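Local coordinates for uncharacterized protein (Staphylococcus saprophyticus subsp. saprophyticus, PDB 3Q6A), which is of unknown function but belongs to the AHA1 family of Bet v 1-like, helix-grip proteins and may bind a ligand or partner protein, at residues Ile4-Val9 against Val89-Glu94; Thr15-Phe20 against Ile79-Ser84; Ala19-Glu24 against Ser35-Gln40; Ala53-Asn58 against Phe70-His75. One frame throughout, in Å; residues are numbered along the deposited sequence.

Contact 1: residues Ile4-Val9 against Val89-Glu94; sequences ITKMQV and VVTTTE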
loop_
_atom_site.group_PDB
_atom_site.type_symbol
_atom_site.label_atom_id
_atom_site.label_comp_id
_atom_site.label_asym_id
_atom_site.label_seq_id
_atom_site.Cartn_x
_atom_site.Cartn_y
_atom_site.Cartn_z
ATOM N N ILE D 4 -7.319 -10.432 -5.177
ATOM C CA ILE D 4 -8.275 -9.906 -4.214
ATOM C C ILE D 4 -7.538 -9.180 -3.088
ATOM O O ILE D 4 -6.640 -9.745 -2.451
ATOM C CB ILE D 4 -9.132 -11.054 -3.616
ATOM C CG1 ILE D 4 -9.848 -11.803 -4.743
ATOM C CG2 ILE D 4 -10.163 -10.493 -2.642
ATOM C CD1 ILE D 4 -10.538 -13.078 -4.298
ATOM N N THR D 5 -7.899 -7.922 -2.864
ATOM C CA THR D 5 -7.273 -7.135 -1.813
ATOM C C THR D 5 -8.334 -6.541 -0.890
ATOM O O THR D 5 -9.365 -6.065 -1.348
ATOM C CB THR D 5 -6.424 -5.994 -2.417
ATOM O OG1 THR D 5 -5.546 -6.539 -3.409
ATOM C CG2 THR D 5 -5.592 -5.330 -1.345
ATOM N N LYS D 6 -8.081 -6.577 0.412
ATOM C CA LYS D 6 -9.035 -6.036 1.374
ATOM C C LYS D 6 -8.371 -4.968 2.218
ATOM O O LYS D 6 -7.221 -5.130 2.629
ATOM C CB LYS D 6 -9.571 -7.151 2.276
ATOM C CG LYS D 6 -10.447 -8.166 1.557
ATOM C CD LYS D 6 -10.998 -9.222 2.507
ATOM C CE LYS D 6 -11.962 -10.144 1.774
ATOM N NZ LYS D 6 -12.551 -11.186 2.662
HETATM N N MSE D 7 -9.084 -3.869 2.458
HETATM C CA MSE D 7 -8.549 -2.768 3.257
HETATM C C MSE D 7 -9.613 -2.201 4.190
HETATM O O MSE D 7 -10.712 -1.863 3.759
HETATM C CB MSE D 7 -8.047 -1.638 2.360
HETATM C CG MSE D 7 -7.436 -0.456 3.128
HETATM SE SE MSE D 7 -5.826 -0.849 3.898
HETATM C CE MSE D 7 -4.734 -0.879 2.374
ATOM N N GLN D 8 -9.268 -2.094 5.462
ATOM C CA GLN D 8 -10.174 -1.531 6.453
ATOM C C GLN D 8 -10.042 -0.019 6.420
ATOM O O GLN D 8 -8.931 0.512 6.368
ATOM C CB GLN D 8 -9.826 -2.065 7.852
ATOM C CG GLN D 8 -10.440 -1.253 8.984
ATOM C CD GLN D 8 -11.952 -1.396 9.087
ATOM O OE1 GLN D 8 -12.636 -0.456 9.492
ATOM N NE2 GLN D 8 -12.477 -2.579 8.748
ATOM N N VAL D 9 -11.179 0.673 6.390
ATOM C CA VAL D 9 -11.211 2.128 6.398
ATOM C C VAL D 9 -12.209 2.517 7.494
ATOM O O VAL D 9 -13.378 2.132 7.443
ATOM C CB VAL D 9 -11.673 2.709 5.055
ATOM C CG1 VAL D 9 -11.481 4.196 5.078
ATOM C CG2 VAL D 9 -10.878 2.078 3.892
ATOM N N VAL D 89 -14.939 -2.358 5.182
ATOM C CA VAL D 89 -13.877 -3.176 4.604
ATOM C C VAL D 89 -14.113 -3.097 3.106
ATOM O O VAL D 89 -15.185 -3.463 2.632
ATOM C CB VAL D 89 -13.950 -4.642 5.027
ATOM C CG1 VAL D 89 -12.991 -5.480 4.183
ATOM C CG2 VAL D 89 -13.581 -4.760 6.519
ATOM N N VAL D 90 -13.121 -2.605 2.371
ATOM C CA VAL D 90 -13.235 -2.508 0.921
ATOM C C VAL D 90 -12.530 -3.728 0.341
ATOM O O VAL D 90 -11.425 -4.082 0.761
ATOM C CB VAL D 90 -12.546 -1.238 0.373
ATOM C CG1 VAL D 90 -12.755 -1.149 -1.155
ATOM C CG2 VAL D 90 -13.083 -0.006 1.067
ATOM N N THR D 91 -13.165 -4.389 -0.614
ATOM C CA THR D 91 -12.559 -5.549 -1.216
ATOM C C THR D 91 -12.465 -5.329 -2.708
ATOM O O THR D 91 -13.490 -5.235 -3.377
ATOM C CB THR D 91 -13.392 -6.813 -0.967
ATOM O OG1 THR D 91 -13.575 -6.990 0.442
ATOM C CG2 THR D 91 -12.681 -8.035 -1.525
ATOM N N THR D 92 -11.242 -5.223 -3.223
ATOM C CA THR D 92 -11.064 -5.052 -4.664
ATOM C C THR D 92 -10.741 -6.425 -5.245
ATOM O O THR D 92 -9.995 -7.207 -4.656
ATOM C CB THR D 92 -9.915 -4.054 -5.014
ATOM O OG1 THR D 92 -8.707 -4.461 -4.362
ATOM C CG2 THR D 92 -10.272 -2.637 -4.592
ATOM N N THR D 93 -11.333 -6.727 -6.396
ATOM C CA THR D 93 -11.091 -7.992 -7.061
ATOM C C THR D 93 -10.863 -7.751 -8.550
ATOM O O THR D 93 -11.704 -7.154 -9.230
ATOM C CB THR D 93 -12.279 -8.962 -6.908
ATOM O OG1 THR D 93 -12.460 -9.294 -5.525
ATOM C CG2 THR D 93 -12.014 -10.236 -7.686
ATOM N N GLU D 94 -9.705 -8.175 -9.041
ATOM C CA GLU D 94 -9.390 -8.039 -10.469
ATOM C C GLU D 94 -9.172 -9.478 -10.909
ATOM O O GLU D 94 -8.203 -10.129 -10.523
ATOM C CB GLU D 94 -8.139 -7.180 -10.691
ATOM C CG GLU D 94 -7.717 -7.145 -12.158
ATOM C CD GLU D 94 -6.617 -6.141 -12.456
ATOM O OE1 GLU D 94 -5.797 -5.844 -11.565
ATOM O OE2 GLU D 94 -6.566 -5.662 -13.606
HETATM O O HOH W 1 -7.116 -6.387 -5.775
#

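Contact 2: residues Thr15-Phe20 against Ile79-Ser84; sequences TVFEAF and IQFEES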
loop_
_atom_site.group_PDB
_atom_site.type_symbol
_atom_site.label_atom_id
_atom_site.label_comp_id
_atom_site.label_asym_id
_atom_site.label_seq_id
_atom_site.Cartn_x
_atom_site.Cartn_y
_atom_site.Cartn_z
ATOM N N THR D 15 -19.753 6.670 2.997
ATOM C CA THR D 15 -18.683 7.624 2.766
ATOM C C THR D 15 -17.575 7.064 1.879
ATOM O O THR D 15 -17.018 7.783 1.054
ATOM C CB THR D 15 -18.051 8.086 4.089
ATOM O OG1 THR D 15 -19.049 8.715 4.900
ATOM C CG2 THR D 15 -16.927 9.083 3.818
ATOM N N VAL D 16 -17.254 5.790 2.058
ATOM C CA VAL D 16 -16.212 5.164 1.248
ATOM C C VAL D 16 -16.732 5.004 -0.186
ATOM O O VAL D 16 -16.021 5.282 -1.146
ATOM C CB VAL D 16 -15.819 3.778 1.806
ATOM C CG1 VAL D 16 -14.734 3.152 0.922
ATOM C CG2 VAL D 16 -15.307 3.917 3.250
ATOM N N PHE D 17 -17.980 4.559 -0.321
ATOM C CA PHE D 17 -18.599 4.376 -1.634
ATOM C C PHE D 17 -18.561 5.701 -2.382
ATOM O O PHE D 17 -18.151 5.761 -3.542
ATOM C CB PHE D 17 -20.052 3.907 -1.473
ATOM C CG PHE D 17 -20.819 3.807 -2.778
ATOM C CD1 PHE D 17 -20.731 2.665 -3.573
ATOM C CD2 PHE D 17 -21.617 4.864 -3.205
ATOM C CE1 PHE D 17 -21.437 2.579 -4.784
ATOM C CE2 PHE D 17 -22.322 4.791 -4.410
ATOM C CZ PHE D 17 -22.230 3.645 -5.197
ATOM N N GLU D 18 -18.968 6.771 -1.701
ATOM C CA GLU D 18 -18.986 8.096 -2.296
ATOM C C GLU D 18 -17.611 8.562 -2.751
ATOM O O GLU D 18 -17.498 9.310 -3.722
ATOM C CB GLU D 18 -19.558 9.122 -1.317
ATOM C CG GLU D 18 -21.071 9.052 -1.121
ATOM C CD GLU D 18 -21.865 9.316 -2.404
ATOM O OE1 GLU D 18 -21.652 10.369 -3.044
ATOM O OE2 GLU D 18 -22.701 8.466 -2.764
ATOM N N ALA D 19 -16.568 8.138 -2.037
ATOM C CA ALA D 19 -15.208 8.524 -2.378
ATOM C C ALA D 19 -14.845 8.115 -3.805
ATOM O O ALA D 19 -14.087 8.825 -4.477
ATOM C CB ALA D 19 -14.213 7.900 -1.374
ATOM N N PHE D 20 -15.385 6.992 -4.264
ATOM C CA PHE D 20 -15.102 6.514 -5.622
ATOM C C PHE D 20 -15.991 7.166 -6.686
ATOM O O PHE D 20 -15.489 7.738 -7.655
ATOM C CB PHE D 20 -15.292 4.990 -5.740
ATOM C CG PHE D 20 -14.216 4.153 -5.061
ATOM C CD1 PHE D 20 -14.297 3.832 -3.699
ATOM C CD2 PHE D 20 -13.147 3.644 -5.804
ATOM C CE1 PHE D 20 -13.326 3.012 -3.090
ATOM C CE2 PHE D 20 -12.171 2.823 -5.214
ATOM C CZ PHE D 20 -12.262 2.505 -3.850
ATOM N N ILE D 79 -15.440 -3.643 -6.932
ATOM C CA ILE D 79 -15.016 -2.958 -5.726
ATOM C C ILE D 79 -16.218 -3.090 -4.807
ATOM O O ILE D 79 -17.276 -2.536 -5.092
ATOM C CB ILE D 79 -14.711 -1.498 -5.997
ATOM C CG1 ILE D 79 -13.608 -1.398 -7.072
ATOM C CG2 ILE D 79 -14.238 -0.830 -4.713
ATOM C CD1 ILE D 79 -13.242 0.017 -7.462
ATOM N N GLN D 80 -16.062 -3.861 -3.734
ATOM C CA GLN D 80 -17.167 -4.111 -2.800
ATOM C C GLN D 80 -16.948 -3.386 -1.491
ATOM O O GLN D 80 -15.810 -3.143 -1.102
ATOM C CB GLN D 80 -17.288 -5.602 -2.522
ATOM C CG GLN D 80 -17.389 -6.462 -3.765
ATOM C CD GLN D 80 -17.485 -7.931 -3.432
ATOM O OE1 GLN D 80 -18.472 -8.381 -2.849
ATOM N NE2 GLN D 80 -16.462 -8.689 -3.790
ATOM N N PHE D 81 -18.044 -3.044 -0.818
ATOM C CA PHE D 81 -17.984 -2.348 0.458
ATOM C C PHE D 81 -18.852 -3.083 1.481
ATOM O O PHE D 81 -20.060 -3.210 1.289
ATOM C CB PHE D 81 -18.475 -0.906 0.296
ATOM C CG PHE D 81 -17.865 -0.174 -0.870
ATOM C CD1 PHE D 81 -18.223 -0.497 -2.177
ATOM C CD2 PHE D 81 -16.919 0.830 -0.668
ATOM C CE1 PHE D 81 -17.647 0.165 -3.267
ATOM C CE2 PHE D 81 -16.335 1.499 -1.746
ATOM C CZ PHE D 81 -16.701 1.165 -3.051
ATOM N N GLU D 82 -18.224 -3.579 2.550
ATOM C CA GLU D 82 -18.914 -4.299 3.620
ATOM C C GLU D 82 -18.746 -3.555 4.937
ATOM O O GLU D 82 -17.732 -2.885 5.176
ATOM C CB GLU D 82 -18.347 -5.703 3.818
ATOM C CG GLU D 82 -18.475 -6.663 2.663
ATOM C CD GLU D 82 -17.868 -8.009 3.004
ATOM O OE1 GLU D 82 -16.686 -8.033 3.407
ATOM O OE2 GLU D 82 -18.566 -9.041 2.878
ATOM N N GLU D 83 -19.738 -3.671 5.809
ATOM C CA GLU D 83 -19.630 -2.998 7.090
ATOM C C GLU D 83 -18.733 -3.790 8.016
ATOM O O GLU D 83 -18.701 -5.030 7.962
ATOM C CB GLU D 83 -21.018 -2.838 7.735
ATOM C CG GLU D 83 -21.871 -1.763 7.105
ATOM C CD GLU D 83 -23.049 -1.393 7.981
ATOM O OE1 GLU D 83 -23.958 -2.231 8.125
ATOM O OE2 GLU D 83 -23.052 -0.271 8.537
ATOM N N SER D 84 -17.995 -3.072 8.862
ATOM C CA SER D 84 -17.148 -3.684 9.885
ATOM C C SER D 84 -17.314 -2.820 11.143
ATOM O O SER D 84 -17.807 -1.691 11.079
ATOM C CB SER D 84 -15.661 -3.728 9.467
ATOM O OG SER D 84 -15.122 -2.433 9.322
#

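Contact 3: residues Ala19-Glu24 against Ser35-Gln40; sequences AFVDPE and SERWEQ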
loop_
_atom_site.group_PDB
_atom_site.type_symbol
_atom_site.label_atom_id
_atom_site.label_comp_id
_atom_site.label_asym_id
_atom_site.label_seq_id
_atom_site.Cartn_x
_atom_site.Cartn_y
_atom_site.Cartn_z
ATOM N N ALA D 19 -16.568 8.138 -2.037
ATOM C CA ALA D 19 -15.208 8.524 -2.378
ATOM C C ALA D 19 -14.845 8.115 -3.805
ATOM O O ALA D 19 -14.087 8.825 -4.477
ATOM C CB ALA D 19 -14.213 7.900 -1.374
ATOM N N PHE D 20 -15.385 6.992 -4.264
ATOM C CA PHE D 20 -15.102 6.514 -5.622
ATOM C C PHE D 20 -15.991 7.166 -6.686
ATOM O O PHE D 20 -15.489 7.738 -7.655
ATOM C CB PHE D 20 -15.292 4.990 -5.740
ATOM C CG PHE D 20 -14.216 4.153 -5.061
ATOM C CD1 PHE D 20 -14.297 3.832 -3.699
ATOM C CD2 PHE D 20 -13.147 3.644 -5.804
ATOM C CE1 PHE D 20 -13.326 3.012 -3.090
ATOM C CE2 PHE D 20 -12.171 2.823 -5.214
ATOM C CZ PHE D 20 -12.262 2.505 -3.850
ATOM N N VAL D 21 -17.311 7.082 -6.502
ATOM C CA VAL D 21 -18.252 7.611 -7.493
ATOM C C VAL D 21 -18.371 9.127 -7.634
ATOM O O VAL D 21 -18.782 9.617 -8.689
ATOM C CB VAL D 21 -19.687 7.042 -7.277
ATOM C CG1 VAL D 21 -19.656 5.517 -7.228
ATOM C CG2 VAL D 21 -20.299 7.610 -6.001
ATOM N N ASP D 22 -18.029 9.874 -6.592
ATOM C CA ASP D 22 -18.132 11.329 -6.649
ATOM C C ASP D 22 -16.945 11.960 -7.371
ATOM O O ASP D 22 -15.826 11.960 -6.861
ATOM C CB ASP D 22 -18.230 11.906 -5.242
ATOM C CG ASP D 22 -18.578 13.383 -5.240
ATOM O OD1 ASP D 22 -18.024 14.143 -6.066
ATOM O OD2 ASP D 22 -19.402 13.784 -4.395
ATOM N N PRO D 23 -17.181 12.529 -8.563
ATOM C CA PRO D 23 -16.123 13.163 -9.355
ATOM C C PRO D 23 -15.211 14.093 -8.562
ATOM O O PRO D 23 -14.045 14.268 -8.909
ATOM C CB PRO D 23 -16.907 13.915 -10.429
ATOM C CG PRO D 23 -18.090 13.028 -10.638
ATOM C CD PRO D 23 -18.490 12.716 -9.215
ATOM N N GLU D 24 -15.736 14.684 -7.495
ATOM C CA GLU D 24 -14.948 15.605 -6.678
ATOM C C GLU D 24 -14.103 14.905 -5.617
ATOM O O GLU D 24 -13.165 15.497 -5.088
ATOM C CB GLU D 24 -15.863 16.608 -5.964
ATOM C CG GLU D 24 -17.005 17.161 -6.807
ATOM C CD GLU D 24 -17.742 18.299 -6.116
ATOM O OE1 GLU D 24 -18.147 18.130 -4.944
ATOM O OE2 GLU D 24 -17.915 19.364 -6.745
ATOM N N SER D 35 -15.341 12.156 -15.286
ATOM C CA SER D 35 -16.237 12.930 -16.136
ATOM C C SER D 35 -17.565 13.185 -15.426
ATOM O O SER D 35 -18.107 14.287 -15.480
ATOM C CB SER D 35 -16.464 12.197 -17.462
ATOM O OG SER D 35 -17.010 10.904 -17.257
ATOM N N GLU D 36 -18.080 12.161 -14.752
ATOM C CA GLU D 36 -19.337 12.280 -14.023
ATOM C C GLU D 36 -19.441 11.171 -12.980
ATOM O O GLU D 36 -18.615 10.255 -12.956
ATOM C CB GLU D 36 -20.526 12.201 -14.988
ATOM C CG GLU D 36 -20.613 10.903 -15.777
ATOM C CD GLU D 36 -21.877 10.799 -16.618
ATOM O OE1 GLU D 36 -22.990 10.849 -16.048
ATOM O OE2 GLU D 36 -21.762 10.661 -17.855
ATOM N N ARG D 37 -20.458 11.259 -12.125
ATOM C CA ARG D 37 -20.670 10.272 -11.077
ATOM C C ARG D 37 -20.803 8.874 -11.670
ATOM O O ARG D 37 -21.392 8.684 -12.735
ATOM C CB ARG D 37 -21.926 10.618 -10.267
ATOM C CG ARG D 37 -22.245 9.630 -9.151
ATOM C CD ARG D 37 -23.609 9.903 -8.515
ATOM N NE ARG D 37 -23.963 8.887 -7.523
ATOM C CZ ARG D 37 -23.648 8.940 -6.229
ATOM N NH1 ARG D 37 -22.972 9.972 -5.740
ATOM N NH2 ARG D 37 -23.996 7.946 -5.426
ATOM N N TRP D 38 -20.254 7.895 -10.972
ATOM C CA TRP D 38 -20.302 6.521 -11.433
ATOM C C TRP D 38 -21.710 5.936 -11.312
ATOM O O TRP D 38 -22.226 5.754 -10.208
ATOM C CB TRP D 38 -19.296 5.680 -10.641
ATOM C CG TRP D 38 -17.863 6.102 -10.852
ATOM C CD1 TRP D 38 -17.418 7.287 -11.371
ATOM C CD2 TRP D 38 -16.693 5.339 -10.544
ATOM N NE1 TRP D 38 -16.044 7.304 -11.410
ATOM C CE2 TRP D 38 -15.574 6.121 -10.907
ATOM C CE3 TRP D 38 -16.480 4.068 -9.995
ATOM C CZ2 TRP D 38 -14.259 5.671 -10.739
ATOM C CZ3 TRP D 38 -15.169 3.621 -9.828
ATOM C CH2 TRP D 38 -14.079 4.423 -10.202
ATOM N N GLU D 39 -22.323 5.647 -12.458
ATOM C CA GLU D 39 -23.674 5.089 -12.506
ATOM C C GLU D 39 -23.730 3.824 -13.364
ATOM O O GLU D 39 -23.023 3.711 -14.361
ATOM C CB GLU D 39 -24.638 6.134 -13.053
ATOM N N GLN D 40 -24.571 2.875 -12.971
ATOM C CA GLN D 40 -24.716 1.619 -13.703
ATOM C C GLN D 40 -25.136 1.839 -15.159
ATOM O O GLN D 40 -26.292 2.142 -15.436
ATOM C CB GLN D 40 -25.746 0.737 -12.987
ATOM C CG GLN D 40 -26.083 -0.569 -13.673
ATOM C CD GLN D 40 -26.862 -1.503 -12.767
ATOM O OE1 GLN D 40 -26.316 -2.051 -11.805
ATOM N NE2 GLN D 40 -28.147 -1.683 -13.060
#

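Contact 4: residues Ala53-Asn58 against Phe70-His75; sequences AELNIN and FTWGAH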
loop_
_atom_site.group_PDB
_atom_site.type_symbol
_atom_site.label_atom_id
_atom_site.label_comp_id
_atom_site.label_asym_id
_atom_site.label_seq_id
_atom_site.Cartn_x
_atom_site.Cartn_y
_atom_site.Cartn_z
ATOM N N ALA D 53 -2.737 11.400 -18.996
ATOM C CA ALA D 53 -3.420 10.333 -19.718
ATOM C C ALA D 53 -4.917 10.293 -19.418
ATOM O O ALA D 53 -5.367 10.808 -18.395
ATOM C CB ALA D 53 -2.784 8.994 -19.371
ATOM N N GLU D 54 -5.680 9.675 -20.317
ATOM C CA GLU D 54 -7.126 9.567 -20.156
ATOM C C GLU D 54 -7.615 8.206 -20.618
ATOM O O GLU D 54 -7.135 7.670 -21.616
ATOM C CB GLU D 54 -7.830 10.666 -20.955
ATOM N N LEU D 55 -8.572 7.644 -19.889
ATOM C CA LEU D 55 -9.130 6.355 -20.254
ATOM C C LEU D 55 -10.634 6.344 -20.003
ATOM O O LEU D 55 -11.122 6.993 -19.082
ATOM C CB LEU D 55 -8.424 5.239 -19.486
ATOM C CG LEU D 55 -8.477 5.240 -17.967
ATOM C CD1 LEU D 55 -9.579 4.318 -17.505
ATOM C CD2 LEU D 55 -7.148 4.765 -17.422
ATOM N N ASN D 56 -11.365 5.627 -20.848
ATOM C CA ASN D 56 -12.816 5.555 -20.738
ATOM C C ASN D 56 -13.282 4.192 -20.282
ATOM O O ASN D 56 -12.922 3.169 -20.859
ATOM C CB ASN D 56 -13.458 5.901 -22.079
ATOM C CG ASN D 56 -13.368 7.376 -22.398
ATOM O OD1 ASN D 56 -13.649 7.798 -23.517
ATOM N ND2 ASN D 56 -12.985 8.173 -21.410
ATOM N N ILE D 57 -14.104 4.189 -19.239
ATOM C CA ILE D 57 -14.604 2.953 -18.676
ATOM C C ILE D 57 -16.106 3.023 -18.496
ATOM O O ILE D 57 -16.629 4.041 -18.047
ATOM C CB ILE D 57 -13.958 2.688 -17.295
ATOM C CG1 ILE D 57 -12.433 2.646 -17.442
ATOM C CG2 ILE D 57 -14.461 1.393 -16.716
ATOM C CD1 ILE D 57 -11.704 2.192 -16.190
ATOM N N ASN D 58 -16.788 1.941 -18.853
ATOM C CA ASN D 58 -18.233 1.862 -18.700
ATOM C C ASN D 58 -18.563 1.060 -17.446
ATOM O O ASN D 58 -18.132 -0.079 -17.285
ATOM C CB ASN D 58 -18.884 1.187 -19.909
ATOM C CG ASN D 58 -20.387 0.997 -19.730
ATOM O OD1 ASN D 58 -21.124 1.959 -19.521
ATOM N ND2 ASN D 58 -20.843 -0.247 -19.809
ATOM N N PHE D 70 -16.972 -3.313 -13.242
ATOM C CA PHE D 70 -16.566 -2.870 -14.564
ATOM C C PHE D 70 -15.405 -3.732 -15.036
ATOM O O PHE D 70 -15.008 -4.675 -14.355
ATOM C CB PHE D 70 -16.176 -1.389 -14.527
ATOM C CG PHE D 70 -14.969 -1.090 -13.670
ATOM C CD1 PHE D 70 -13.685 -1.083 -14.219
ATOM C CD2 PHE D 70 -15.119 -0.826 -12.311
ATOM C CE1 PHE D 70 -12.568 -0.816 -13.419
ATOM C CE2 PHE D 70 -14.016 -0.563 -11.504
ATOM C CZ PHE D 70 -12.735 -0.557 -12.063
ATOM N N THR D 71 -14.872 -3.422 -16.214
ATOM C CA THR D 71 -13.765 -4.190 -16.764
ATOM C C THR D 71 -12.654 -3.278 -17.282
ATOM O O THR D 71 -12.883 -2.122 -17.651
ATOM C CB THR D 71 -14.230 -5.099 -17.955
ATOM O OG1 THR D 71 -15.364 -5.883 -17.559
ATOM C CG2 THR D 71 -13.119 -6.068 -18.370
ATOM N N TRP D 72 -11.440 -3.804 -17.276
ATOM C CA TRP D 72 -10.308 -3.072 -17.810
ATOM C C TRP D 72 -9.293 -4.079 -18.330
ATOM O O TRP D 72 -8.968 -5.062 -17.646
ATOM C CB TRP D 72 -9.658 -2.173 -16.763
ATOM C CG TRP D 72 -8.570 -1.387 -17.385
ATOM C CD1 TRP D 72 -7.222 -1.635 -17.312
ATOM C CD2 TRP D 72 -8.732 -0.307 -18.309
ATOM N NE1 TRP D 72 -6.544 -0.779 -18.144
ATOM C CE2 TRP D 72 -7.445 0.047 -18.767
ATOM C CE3 TRP D 72 -9.844 0.392 -18.801
ATOM C CZ2 TRP D 72 -7.241 1.072 -19.689
ATOM C CZ3 TRP D 72 -9.641 1.407 -19.719
ATOM C CH2 TRP D 72 -8.346 1.739 -20.155
ATOM N N GLY D 73 -8.811 -3.856 -19.552
ATOM C CA GLY D 73 -7.837 -4.770 -20.124
ATOM C C GLY D 73 -8.378 -6.175 -20.198
ATOM O O GLY D 73 -7.626 -7.154 -20.156
ATOM N N ALA D 74 -9.702 -6.277 -20.311
ATOM C CA ALA D 74 -10.395 -7.558 -20.397
ATOM C C ALA D 74 -10.417 -8.300 -19.063
ATOM O O ALA D 74 -10.751 -9.483 -19.006
ATOM C CB ALA D 74 -9.772 -8.433 -21.485
ATOM N N HIS D 75 -10.050 -7.602 -17.991
ATOM C CA HIS D 75 -10.070 -8.202 -16.654
ATOM C C HIS D 75 -11.267 -7.664 -15.864
ATOM O O HIS D 75 -11.348 -6.467 -15.601
ATOM C CB HIS D 75 -8.789 -7.859 -15.881
ATOM C CG HIS D 75 -7.558 -8.503 -16.437
ATOM N ND1 HIS D 75 -7.376 -9.869 -16.453
ATOM C CD2 HIS D 75 -6.470 -7.971 -17.040
ATOM C CE1 HIS D 75 -6.231 -10.153 -17.045
ATOM N NE2 HIS D 75 -5.661 -9.018 -17.412
#

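Contact 1: residues Ile4-Val9 against Val89-Glu94
T5 and T92 lie side by side on the buried face of two antiparallel strands, pointing the same way, and a water joins their hydroxyls, 2.8 Å from T5 OG1 and 2.9 Å from T92 OG1. T92 OG1 stands between backbone N and carbonyl carbon (chi1 54°), facing the water. T5 OG1 also accepts a bond from K109 NZ, so this hydroxyl is held from two partners. Beneath the pair the backbones close a hydrogen-bonded ring, T5 N to T92 O and T92 N to T5 O both 2.8 Å, and M7 and V90 repeat it. On the other face the methylenes of K6 run alongside T91, with CG 3.5 Å from T91 OG1, and the extended chain carries the ammonium onward to the exposed surface. I4 reaches both neighbours on that face: CG2 meets T91 CG2 at 3.7 Å, while CG1 lies beside T93 OG1. This regular antiparallel ladder, covered by a long helix, is consistent with the helix-grip fold. Strand 3-9 is an edge strand of the sheet within this chain, strand 87-94 pairs onward with strand 75-84, and helix 102-125 packs through W112 and L116 on the face of T5 and T92, where E110 and Y114 of the second subunit touch T5 and M7, respectively.

Contact 2: residues Thr15-Phe20 against Ile79-Ser84
The ring of F81 receives different groups at its face and its edge: CA of F17 sits over one face, 4.1 Å from the centroid, while V16 CG1 and F20 CD1 approach the rim in its plane. Together F17, F20 and F81 form an aromatic cluster between helix 13-21 and the antiparallel sheet, consistent with the helix-grip fold of the Bet v 1-like clan. F17 turns its edge toward the face of F81, a T-shaped pair with centroids 5.7 Å apart and planes at 72°. F20 meets F81 obliquely, its plane steeply inclined at 81°, and CD1 comes within 3.6 Å of F81 CZ. One face of the F20 ring is taken by I79 CG2 in a CH-pi contact, the methyl lying toward the rim, and I79 CD1 lies 3.8 Å from F20 CE2.

With CG of F17 anti to the backbone N (chi1 175°), its ring projects outward from the helix, and CD1 comes to 4.0 Å from F81 CE1. The aromatic side chains are buried, and the contact is wholly apolar. I68 on strand 67-72 touches all three rings, M115 and L119 of helix 102-125 pack on F20, and F29 meets F20 edge-to-face. V16 CG1 presses on the edge of the F81 ring, 3.5 Å from F81 CE2.

Contact 3: residues Ala19-Glu24 against Ser35-Gln40
V21 has CG1 anti to its carbonyl carbon (chi1 -53°), which leaves CG2 between backbone N and carbonyl carbon; CG2 turns to R37 and CG1 to W38. R37 answers with CG anti to the backbone N (chi1 179°) and a chain extended to NE, so that the guanidinium is laid across the valine: CG2 lies over one of its faces, toward the rim, 3.6 Å from NH1. The charged end makes a salt bridge to E18 of helix 13-21, which probably limits the rotation of the flat group. V21 CG1 packs on W38 CB at 3.4 Å. The indole then lies beneath the end of the helix, with V21 CA over the five-membered ring in a CH-pi contact, 4.0 Å from its centroid, and F20 O over the same face at 3.6 Å from CE2.

The backbone joins in at V21 O, which accepts W38 N on a lone pair at 3.2 Å and also meets R37 CA. After the helix, P23 CG rests against the peptide between E36 and R37, 3.3 Å from R37 N, and D22 OD1 accepts E24 N to form an Asx turn. The contact thus ties the C-terminal end of helix 13-21 to the loop between strands 33-34 and 43-48; W38 continues inward to I44 and L46 of strand 43-48 and I68 of strand 67-72.

Contact 4: residues Ala53-Asn58 against Phe70-His75
I57 and W72 cross at about a right angle in the dense part of this contact, where the isoleucine fits between two aromatic side chains. The segments belong to the beta hairpin of strands 53-63 and 67-72, splayed here (axes 6.8 Å apart) so that side chains bridge them. The CD1 and CG1 branch of I57 lies against the indole, CD1 3.7 Å from W72 CE3, whereas CG2 reaches F70 CD1 at 3.6 Å. L55 adds to the same indole: CB is 3.6 Å from W72 CH2, and CD1 forms an off-centre CH-pi contact with the six-membered ring. W72 can reach both residues because its CG is anti to the backbone N (chi1 -176°), which carries the benzo ring across to strand 53-63. L135 and I77 pack further on F70 and W72.

The polar side is looser. N56 is exposed and its CB points away from strand 67-72; only its carbonyl O comes near the indole, in plane at the edge. T71 gives its hydroxyl to E60, and beyond W72 the chain leaves in a type I' turn to H75. Because the side chains meet through carbon, the contact probably depends on shape fit and the hydrophobic effect, and L55 and W72 keep some access to solvent.

Contacts 1, 2 and 4 all reach the one antiparallel sheet, and contact 3 joins the C-terminal end of helix 13-21 to the loop before strand 43-48. Contacts 1 and 2 have centres about 10 Å apart and meet where V90 CG2 packs on V16 CG1 at 3.6 Å and a backbone hydrogen bond joins V89 N and E82 O. Contacts 2 and 3 share A19 and F20, and the E18 OE2 to R37 NH2 salt bridge, 3.0 Å, spans them. Contact 4 lies about 19 Å from contact 1 and 20 Å from contact 2, centre to centre; it touches both lightly, through H75 CB and E94 OE2 (3.9 Å) and through F70 and I79. It does not touch contact 3. No ligand site is known to relate them to.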